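Side-chain contacts in B-agarase (Saccharophagus degradans, PDB 4BQ2), which hydrolyses agarose as an exo-acting beta-agarase of glycoside hydrolase family 50: residues L203-E206 against F207-A211; F487-N490 against E491-F494; T707-A710 against Y711-E714. All blocks are in the same frame, centred on the assembly; numbering follows the deposited sequence.

The three contacts follow one another along the chain, each a local contact within one continuous stretch of chain. Contact 1 lies between strand 180-191 and helix 222-235, contact 2 leaves strand 483-488, and contact 3 follows strand 693-699. Contacts 2 and 3 belong to the catalytic barrel; their centres are about 20 Å apart, their nearest atoms about 7 Å, and one glycerol lies close to Glu491 of the former and Glu714 of the latter. Contact 1 is about 34 Å from contact 2, centre to centre, but touches contact 3 where Val204 packs on Thr707. Residues 707-714 thus join a remote turn to what is probably the substrate-binding cleft.

Contact 1: L203-E206 against F207-A211; sequences LVDE and FGQNA
Asp205 reaches forward across the turn it opens, and its carboxylate gathers three N-H groups. Asp205 OD1 takes the backbone N of Phe207 at 2.9 Å and that of Gln209, also at 2.9 Å, the two arriving from opposite faces of its plane. Asp205 OD2 offers its syn lone pair to Gln209 NE2, 3.0 Å away and nearly in the amide plane; the same NE2 also serves Ile219 O. With chi1 at 74°, Asp205 CG sits between the backbone N and the carbonyl carbon, which brings OD1 to both backbone N-H groups. On the other side of the turn Val204 CG1 presses on Gly208 CA at 3.3 Å, shorter than usual van der Waals contact. The backbone makes a type I beta turn from Asp205 to Gly208, with an Asx turn formed by Asp205; beyond it Asp205 N to Gln209 O and Ala211 N to Leu203 O form a single beta bridge between Val204 and Asn210. The Glu206 side is partly exposed, and there a single side chain replaces the cluster of bonds: chi1 (63°) brings Glu206 CG over one Phe207 face, 3.8 Å from the ring centroid, in a CH-pi contact. At the buried far end a water donates to both Leu203 O and Asn210 OD1, which also takes Lys212 N, while Gly661 O holds Asn210 ND2.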
ATOM      1  N   LEU A 203      14.383 -18.613   8.897  1.00 21.71           N
ATOM      2  CA  LEU A 203      13.154 -18.350   8.134  1.00 22.21           C
ATOM      3  C   LEU A 203      13.276 -18.593   6.633  1.00 21.40           C
ATOM      4  O   LEU A 203      12.335 -19.028   6.005  1.00 22.91           O
ATOM      5  CB  LEU A 203      12.740 -16.890   8.345  1.00 21.60           C
ATOM      6  CG  LEU A 203      12.469 -16.540   9.806  1.00 22.83           C
ATOM      7  CD1 LEU A 203      12.070 -15.066   9.960  1.00 21.68           C
ATOM      8  CD2 LEU A 203      11.447 -17.504  10.410  1.00 23.16           C
ATOM      9  N   VAL A 204      14.448 -18.280   6.078  1.00 22.11           N
ATOM     10  CA  VAL A 204      14.655 -18.197   4.635  1.00 23.47           C
ATOM     11  C   VAL A 204      15.659 -19.235   4.136  1.00 21.67           C
ATOM     12  O   VAL A 204      16.725 -19.420   4.728  1.00 22.46           O
ATOM     13  CB  VAL A 204      15.182 -16.785   4.235  1.00 23.34           C
ATOM     14  CG1 VAL A 204      15.005 -16.561   2.746  1.00 23.83           C
ATOM     15  CG2 VAL A 204      14.496 -15.677   5.036  1.00 23.10           C
ATOM     16  N   ASP A 205      15.295 -19.917   3.060  1.00 19.32           N
ATOM     17  CA  ASP A 205      16.184 -20.837   2.372  1.00 19.15           C
ATOM     18  C   ASP A 205      17.065 -20.126   1.317  1.00 20.26           C
ATOM     19  O   ASP A 205      17.085 -18.884   1.266  1.00 20.35           O
ATOM     20  CB  ASP A 205      15.382 -22.019   1.816  1.00 18.49           C
ATOM     21  CG  ASP A 205      14.556 -21.668   0.591  1.00 19.39           C
ATOM     22  OD1 ASP A 205      14.668 -20.532   0.018  1.00 20.41           O
ATOM     23  OD2 ASP A 205      13.805 -22.563   0.179  1.00 18.20           O
ATOM     24  N   GLU A 206      17.804 -20.874   0.486  1.00 19.84           N
ATOM     25  CA  GLU A 206      18.774 -20.228  -0.403  1.00 22.32           C
ATOM     26  C   GLU A 206      18.091 -19.477  -1.571  1.00 20.11           C
ATOM     27  O   GLU A 206      18.734 -18.647  -2.205  1.00 19.22           O
ATOM     28  CB  GLU A 206      19.825 -21.222  -0.959  1.00 22.88           C
ATOM     29  CG  GLU A 206      19.230 -22.314  -1.835  1.00 25.84           C
ATOM     30  CD  GLU A 206      18.836 -23.555  -1.048  1.00 33.76           C
ATOM     31  OE1 GLU A 206      18.314 -23.431   0.104  1.00 34.27           O
ATOM     32  OE2 GLU A 206      19.049 -24.662  -1.598  1.00 32.21           O
ATOM     33  N   PHE A 207      16.810 -19.771  -1.802  1.00 20.02           N
ATOM     34  CA  PHE A 207      15.988 -19.195  -2.891  1.00 18.48           C
ATOM     35  C   PHE A 207      15.134 -18.018  -2.374  1.00 19.89           C
ATOM     36  O   PHE A 207      14.325 -17.429  -3.120  1.00 18.76           O
ATOM     37  CB  PHE A 207      15.077 -20.280  -3.496  1.00 20.56           C
ATOM     38  CG  PHE A 207      15.823 -21.462  -4.052  1.00 22.46           C
ATOM     39  CD1 PHE A 207      16.622 -21.330  -5.200  1.00 22.61           C
ATOM     40  CD2 PHE A 207      15.754 -22.711  -3.413  1.00 23.14           C
ATOM     41  CE1 PHE A 207      17.329 -22.417  -5.695  1.00 24.28           C
ATOM     42  CE2 PHE A 207      16.438 -23.814  -3.927  1.00 24.30           C
ATOM     43  CZ  PHE A 207      17.232 -23.669  -5.054  1.00 25.03           C
ATOM     44  N   GLY A 208      15.307 -17.666  -1.102  1.00 17.15           N
ATOM     45  CA  GLY A 208      14.478 -16.609  -0.501  1.00 18.58           C
ATOM     46  C   GLY A 208      13.080 -17.048  -0.055  1.00 18.11           C
ATOM     47  O   GLY A 208      12.287 -16.199   0.360  1.00 19.99           O
ATOM     48  N   GLN A 209      12.788 -18.354  -0.107  1.00 18.77           N
ATOM     49  CA  GLN A 209      11.466 -18.914   0.299  1.00 17.30           C
ATOM     50  C   GLN A 209      11.382 -19.238   1.795  1.00 18.32           C
ATOM     51  O   GLN A 209      12.393 -19.405   2.461  1.00 19.00           O
ATOM     52  CB  GLN A 209      11.150 -20.197  -0.482  1.00 19.20           C
ATOM     53  CG  GLN A 209      11.379 -20.106  -1.977  1.00 19.37           C
ATOM     54  CD  GLN A 209      11.274 -21.451  -2.688  1.00 20.14           C
ATOM     55  OE1 GLN A 209      10.467 -21.606  -3.592  1.00 21.69           O
ATOM     56  NE2 GLN A 209      12.068 -22.440  -2.259  1.00 21.63           N
ATOM     57  N   ASN A 210      10.164 -19.321   2.301  1.00 18.31           N
ATOM     58  CA  ASN A 210       9.876 -19.748   3.669  1.00 18.76           C
ATOM     59  C   ASN A 210      10.528 -21.119   3.862  1.00 19.38           C
ATOM     60  O   ASN A 210      10.151 -22.103   3.211  1.00 20.00           O
ATOM     61  CB  ASN A 210       8.357 -19.808   3.839  1.00 18.94           C
ATOM     62  CG  ASN A 210       7.922 -20.151   5.249  1.00 21.68           C
ATOM     63  OD1 ASN A 210       8.541 -20.989   5.919  1.00 21.52           O
ATOM     64  ND2 ASN A 210       6.831 -19.502   5.706  1.00 18.05           N
ATOM     65  N   ALA A 211      11.544 -21.170   4.703  1.00 21.17           N
ATOM     66  CA  ALA A 211      12.301 -22.456   4.850  1.00 23.95           C
ATOM     67  C   ALA A 211      11.569 -23.520   5.676  1.00 25.88           C
ATOM     68  O   ALA A 211      11.847 -24.711   5.539  1.00 26.94           O
ATOM     69  CB  ALA A 211      13.701 -22.198   5.408  1.00 22.46           C
TER
HETATM   70  O   HOH W   1      10.138 -19.611   7.686  1.00 43.52           O

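Contact 2: F487-N490 against E491-F494; sequences FIDN and EKSF
Lys492 curls back over Asp489, three residues earlier, just where the chain leaves strand 483-488 of the catalytic (beta/alpha)8 barrel. The sequence Asn490-Glu491 at this strand end matches the Asn-Glu pair of clan GH-A glycosidases, in which the glutamate is the general acid/base, a role Glu491 probably shares. The bridge between the charges is loose: Lys492 NZ stands 3.6 Å from Asp489 OD2, and Lys492 CD rides at 3.9 Å from Asp489 CB. Two successive bends in the lysine, chi3 78° and chi4 68°, turn the ammonium toward the acid. A water bridges the same two groups, donating to Asp489 OD2 at 2.6 Å and accepting from Lys492 NZ at 3.1 Å. A second water accepts from Asn490 N and, weakly, from the same NZ. Next to this pair, Asn490 and Glu491 run side by side in the same direction, amide and carboxylate planes 24° apart, with Asn490 ND2 lying 3.6 Å from Glu491 CG.

Farther out, Asp489 is fixed by Tyr582 OH on OD2 and Val437 N on OD1. Arg603 NE binds Asn490 OD1, while Trp451 NE1 and Asn627 ND2 hold the two oxygens of Glu491, whose OE2 lies close to Glu652 OE1. Beyond Lys492 the loop tightens into an inverse gamma turn centred on Ser493, closed by a weak bond from Phe494 N to Lys492 O, 3.0 Å long.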
ATOM      1  N   PHE A 487       3.319  10.130 -13.359  1.00 13.59           N
ATOM      2  CA  PHE A 487       2.997  10.305 -11.928  1.00 13.81           C
ATOM      3  C   PHE A 487       4.096  11.115 -11.254  1.00 14.00           C
ATOM      4  O   PHE A 487       5.296  10.935 -11.554  1.00 14.59           O
ATOM      5  CB  PHE A 487       2.956   8.947 -11.209  1.00 13.44           C
ATOM      6  CG  PHE A 487       1.808   8.080 -11.655  1.00 13.24           C
ATOM      7  CD1 PHE A 487       0.489   8.397 -11.289  1.00 13.54           C
ATOM      8  CD2 PHE A 487       2.034   6.953 -12.424  1.00 13.66           C
ATOM      9  CE1 PHE A 487      -0.573   7.593 -11.698  1.00 12.99           C
ATOM     10  CE2 PHE A 487       0.964   6.148 -12.850  1.00 13.77           C
ATOM     11  CZ  PHE A 487      -0.341   6.476 -12.480  1.00 13.36           C
ATOM     12  N   ILE A 488       3.710  12.036 -10.394  1.00 13.35           N
ATOM     13  CA  ILE A 488       4.721  12.741  -9.601  1.00 13.76           C
ATOM     14  C   ILE A 488       4.350  12.569  -8.123  1.00 13.79           C
ATOM     15  O   ILE A 488       3.214  12.859  -7.719  1.00 13.62           O
ATOM     16  CB  ILE A 488       4.837  14.238  -9.958  1.00 13.66           C
ATOM     17  CG1 ILE A 488       5.262  14.452 -11.430  1.00 14.45           C
ATOM     18  CG2 ILE A 488       5.829  14.926  -8.999  1.00 15.08           C
ATOM     19  CD1 ILE A 488       6.695  14.054 -11.810  1.00 14.44           C
ATOM     20  N   ASP A 489       5.306  12.076  -7.331  1.00 14.44           N
ATOM     21  CA  ASP A 489       5.114  11.859  -5.872  1.00 14.47           C
ATOM     22  C   ASP A 489       4.102  10.745  -5.610  1.00 14.50           C
ATOM     23  O   ASP A 489       3.635  10.134  -6.534  1.00 14.22           O
ATOM     24  CB  ASP A 489       4.733  13.162  -5.142  1.00 15.50           C
ATOM     25  CG  ASP A 489       5.905  14.127  -5.009  1.00 16.39           C
ATOM     26  OD1 ASP A 489       7.095  13.687  -5.099  1.00 16.00           O
ATOM     27  OD2 ASP A 489       5.633  15.346  -4.818  1.00 17.64           O
ATOM     28  N   ASN A 490       3.784  10.452  -4.340  1.00 15.08           N
ATOM     29  CA  ASN A 490       2.955   9.318  -4.029  1.00 15.19           C
ATOM     30  C   ASN A 490       2.528   9.381  -2.569  1.00 15.61           C
ATOM     31  O   ASN A 490       3.402   9.569  -1.692  1.00 14.72           O
ATOM     32  CB  ASN A 490       3.775   8.033  -4.255  1.00 15.13           C
ATOM     33  CG  ASN A 490       3.029   6.781  -3.859  1.00 15.56           C
ATOM     34  OD1 ASN A 490       2.071   6.413  -4.528  1.00 17.28           O
ATOM     35  ND2 ASN A 490       3.505   6.074  -2.812  1.00 14.90           N
ATOM     36  N   GLU A 491       1.217   9.244  -2.308  1.00 15.63           N
ATOM     37  CA  GLU A 491       0.711   9.097  -0.928  1.00 15.80           C
ATOM     38  C   GLU A 491       1.289  10.143   0.042  1.00 16.33           C
ATOM     39  O   GLU A 491       1.775   9.833   1.138  1.00 17.03           O
ATOM     40  CB  GLU A 491       0.986   7.667  -0.432  1.00 16.57           C
ATOM     41  CG  GLU A 491       0.292   6.609  -1.287  1.00 16.27           C
ATOM     42  CD  GLU A 491       0.369   5.212  -0.694  1.00 18.23           C
ATOM     43  OE1 GLU A 491       1.023   5.044   0.357  1.00 17.86           O
ATOM     44  OE2 GLU A 491      -0.243   4.284  -1.281  1.00 18.53           O
ATOM     45  N   LYS A 492       1.206  11.407  -0.364  1.00 15.04           N
ATOM     46  CA  LYS A 492       1.641  12.504   0.480  1.00 14.18           C
ATOM     47  C   LYS A 492       0.637  12.671   1.606  1.00 13.97           C
ATOM     48  O   LYS A 492      -0.555  12.431   1.432  1.00 14.28           O
ATOM     49  CB  LYS A 492       1.767  13.799  -0.351  1.00 14.78           C
ATOM     50  CG  LYS A 492       2.717  13.650  -1.560  1.00 15.79           C
ATOM     51  CD  LYS A 492       3.127  15.021  -2.141  1.00 17.04           C
ATOM     52  CE  LYS A 492       4.208  15.650  -1.259  1.00 18.17           C
ATOM     53  NZ  LYS A 492       5.528  14.923  -1.288  1.00 19.02           N
ATOM     54  N   SER A 493       1.129  13.058   2.774  1.00 14.08           N
ATOM     55  CA  SER A 493       0.247  13.280   3.928  1.00 16.16           C
ATOM     56  C   SER A 493      -0.445  14.645   3.865  1.00 16.57           C
ATOM     57  O   SER A 493      -0.053  15.588   4.575  1.00 16.23           O
ATOM     58  CB  SER A 493       1.045  13.126   5.229  1.00 14.74           C
ATOM     59  OG  SER A 493       1.443  11.756   5.406  1.00 15.80           O
ATOM     60  N   PHE A 494      -1.492  14.738   3.043  1.00 17.90           N
ATOM     61  CA  PHE A 494      -2.235  15.981   2.870  1.00 18.45           C
ATOM     62  C   PHE A 494      -3.251  16.192   4.004  1.00 19.83           C
ATOM     63  O   PHE A 494      -3.831  17.271   4.132  1.00 19.78           O
ATOM     64  CB  PHE A 494      -2.991  15.985   1.535  1.00 17.51           C
ATOM     65  CG  PHE A 494      -2.173  16.428   0.378  1.00 18.08           C
ATOM     66  CD1 PHE A 494      -1.861  17.770   0.196  1.00 17.80           C
ATOM     67  CD2 PHE A 494      -1.748  15.498  -0.580  1.00 18.80           C
ATOM     68  CE1 PHE A 494      -1.117  18.177  -0.909  1.00 18.94           C
ATOM     69  CE2 PHE A 494      -1.005  15.897  -1.675  1.00 18.83           C
ATOM     70  CZ  PHE A 494      -0.688  17.230  -1.849  1.00 17.77           C
TER
HETATM   71  O   HOH W   2       7.275  16.620  -3.216  1.00 20.69           O
HETATM   72  O   HOH W   3       5.804  11.785  -2.258  1.00 14.78           O

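Contact 3: T707-A710 against Y711-E714; sequences TGRA and YDGE. With GOL (glycerol), chain I.
Arg709 grips Asp712 side-on, with two nitrogens that each take one carboxylate oxygen. Arg709 NE gives its hydrogen to Asp712 OD1 at 2.7 Å and Arg709 NH2 gives one to Asp712 OD2 at 2.9 Å, both nearly straight and within the guanidinium plane, although the carboxylate is turned 46° from that plane and is met from above its own. Asp712 OD1 is doubly used: Glu714 N reaches it at 3.1 Å from the opposite face. That second bond makes Asp712 the head of an Asx turn, set in the loop after strand 693-699, the last strand of the catalytic barrel. Backbone bonds close the loop beneath, Gly713 N to Arg709 O at 2.9 Å and Arg709 N to Glu714 O at 2.8 Å. Glu714 lies alongside the arginine, its carboxylate stacked over one guanidinium face with the planes 13° apart; the salt bridge between Arg709 NH2 and Glu714 OE2 is one of charge alone, no N-H pointing at the oxygen. Tyr711 CD2 sits over the other face, toward its rim. The carboxylate of Glu714 finds its hydrogens in a glycerol, probably from the crystallisation liquor: glycerol O1 donates to Glu714 OE2 at 2.6 Å and O3 to Glu714 OE1 at 2.8 Å. Glycerol O1 in turn accepts a weak bond from Arg709 NH2, 3.1 Å away, and the same molecule is hydrogen-bonded to Glu652 OE1.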
ATOM      1  N   THR A 707      11.002 -11.618   4.643  1.00 19.76           N
ATOM      2  CA  THR A 707      11.504 -10.967   5.841  1.00 19.90           C
ATOM      3  C   THR A 707      11.477  -9.456   5.731  1.00 19.57           C
ATOM      4  O   THR A 707      12.178  -8.757   6.483  1.00 20.61           O
ATOM      5  CB  THR A 707      12.941 -11.426   6.157  1.00 19.62           C
ATOM      6  OG1 THR A 707      13.778 -11.272   4.991  1.00 20.46           O
ATOM      7  CG2 THR A 707      12.902 -12.888   6.605  1.00 18.37           C
ATOM      8  N   GLY A 708      10.634  -8.950   4.837  1.00 21.17           N
ATOM      9  CA  GLY A 708      10.480  -7.506   4.673  1.00 21.02           C
ATOM     10  C   GLY A 708      11.337  -6.825   3.621  1.00 20.42           C
ATOM     11  O   GLY A 708      12.538  -7.046   3.531  1.00 19.71           O
ATOM     12  N   ARG A 709      10.725  -5.949   2.822  1.00 20.33           N
ATOM     13  CA  ARG A 709      11.532  -5.119   1.926  1.00 19.54           C
ATOM     14  C   ARG A 709      12.369  -4.185   2.805  1.00 20.33           C
ATOM     15  O   ARG A 709      11.926  -3.769   3.871  1.00 20.82           O
ATOM     16  CB  ARG A 709      10.662  -4.333   0.929  1.00 19.64           C
ATOM     17  CG  ARG A 709       9.804  -3.230   1.563  1.00 20.01           C
ATOM     18  CD  ARG A 709       8.904  -2.555   0.518  1.00 20.47           C
ATOM     19  NE  ARG A 709       8.056  -1.525   1.115  1.00 20.02           N
ATOM     20  CZ  ARG A 709       7.320  -0.660   0.421  1.00 21.00           C
ATOM     21  NH1 ARG A 709       7.286  -0.747  -0.918  1.00 19.02           N
ATOM     22  NH2 ARG A 709       6.612   0.271   1.068  1.00 20.44           N
ATOM     23  N   ALA A 710      13.593  -3.915   2.378  1.00 19.12           N
ATOM     24  CA  ALA A 710      14.539  -3.091   3.149  1.00 20.98           C
ATOM     25  C   ALA A 710      13.960  -1.719   3.594  1.00 21.70           C
ATOM     26  O   ALA A 710      14.214  -1.245   4.713  1.00 20.16           O
ATOM     27  CB  ALA A 710      15.841  -2.926   2.347  1.00 19.84           C
ATOM     28  N   TYR A 711      13.157  -1.084   2.737  1.00 20.23           N
ATOM     29  CA  TYR A 711      12.625   0.241   3.046  1.00 20.36           C
ATOM     30  C   TYR A 711      11.802   0.295   4.336  1.00 20.04           C
ATOM     31  O   TYR A 711      11.998   1.183   5.136  1.00 20.64           O
ATOM     32  CB  TYR A 711      11.777   0.748   1.865  1.00 22.41           C
ATOM     33  CG  TYR A 711      11.180   2.154   1.990  1.00 22.97           C
ATOM     34  CD1 TYR A 711      11.968   3.250   2.391  1.00 24.76           C
ATOM     35  CD2 TYR A 711       9.853   2.392   1.610  1.00 23.58           C
ATOM     36  CE1 TYR A 711      11.445   4.538   2.421  1.00 24.78           C
ATOM     37  CE2 TYR A 711       9.312   3.670   1.646  1.00 25.26           C
ATOM     38  CZ  TYR A 711      10.101   4.733   2.062  1.00 26.42           C
ATOM     39  OH  TYR A 711       9.543   5.993   2.115  1.00 24.72           O
ATOM     40  N   ASP A 712      10.883  -0.643   4.547  1.00 19.69           N
ATOM     41  CA  ASP A 712       9.961  -0.463   5.661  1.00 20.02           C
ATOM     42  C   ASP A 712       9.349  -1.741   6.221  1.00 19.83           C
ATOM     43  O   ASP A 712       8.385  -1.665   7.000  1.00 18.75           O
ATOM     44  CB  ASP A 712       8.840   0.496   5.211  1.00 20.07           C
ATOM     45  CG  ASP A 712       7.900  -0.157   4.227  1.00 21.33           C
ATOM     46  OD1 ASP A 712       8.216  -1.303   3.779  1.00 18.01           O
ATOM     47  OD2 ASP A 712       6.842   0.460   3.928  1.00 22.02           O
ATOM     48  N   GLY A 713       9.843  -2.907   5.773  1.00 20.80           N
ATOM     49  CA  GLY A 713       9.427  -4.202   6.326  1.00 19.71           C
ATOM     50  C   GLY A 713       8.142  -4.803   5.771  1.00 20.95           C
ATOM     51  O   GLY A 713       7.716  -5.873   6.213  1.00 18.48           O
ATOM     52  N   GLU A 714       7.484  -4.135   4.822  1.00 19.24           N
ATOM     53  CA  GLU A 714       6.352  -4.803   4.163  1.00 20.37           C
ATOM     54  C   GLU A 714       6.855  -6.151   3.609  1.00 21.88           C
ATOM     55  O   GLU A 714       7.901  -6.205   2.918  1.00 20.65           O
ATOM     56  CB  GLU A 714       5.759  -3.953   3.022  1.00 20.62           C
ATOM     57  CG  GLU A 714       4.992  -2.707   3.488  1.00 19.02           C
ATOM     58  CD  GLU A 714       4.356  -1.943   2.338  1.00 20.72           C
ATOM     59  OE1 GLU A 714       4.375  -2.448   1.181  1.00 19.81           O
ATOM     60  OE2 GLU A 714       3.807  -0.839   2.592  1.00 19.83           O
TER
HETATM   61  C1  GOL I1795       3.383   0.239  -0.598  1.00 23.96           C
HETATM   62  O1  GOL I1795       3.565   0.859   0.694  1.00 27.15           O
HETATM   63  C2  GOL I1795       1.880   0.007  -0.812  1.00 25.54           C
HETATM   64  O2  GOL I1795       1.217   1.275  -0.689  1.00 20.80           O
HETATM   65  C3  GOL I1795       1.331  -0.961   0.251  1.00 24.58           C
HETATM   66  O3  GOL I1795       1.884  -2.248  -0.022  1.00 27.60           O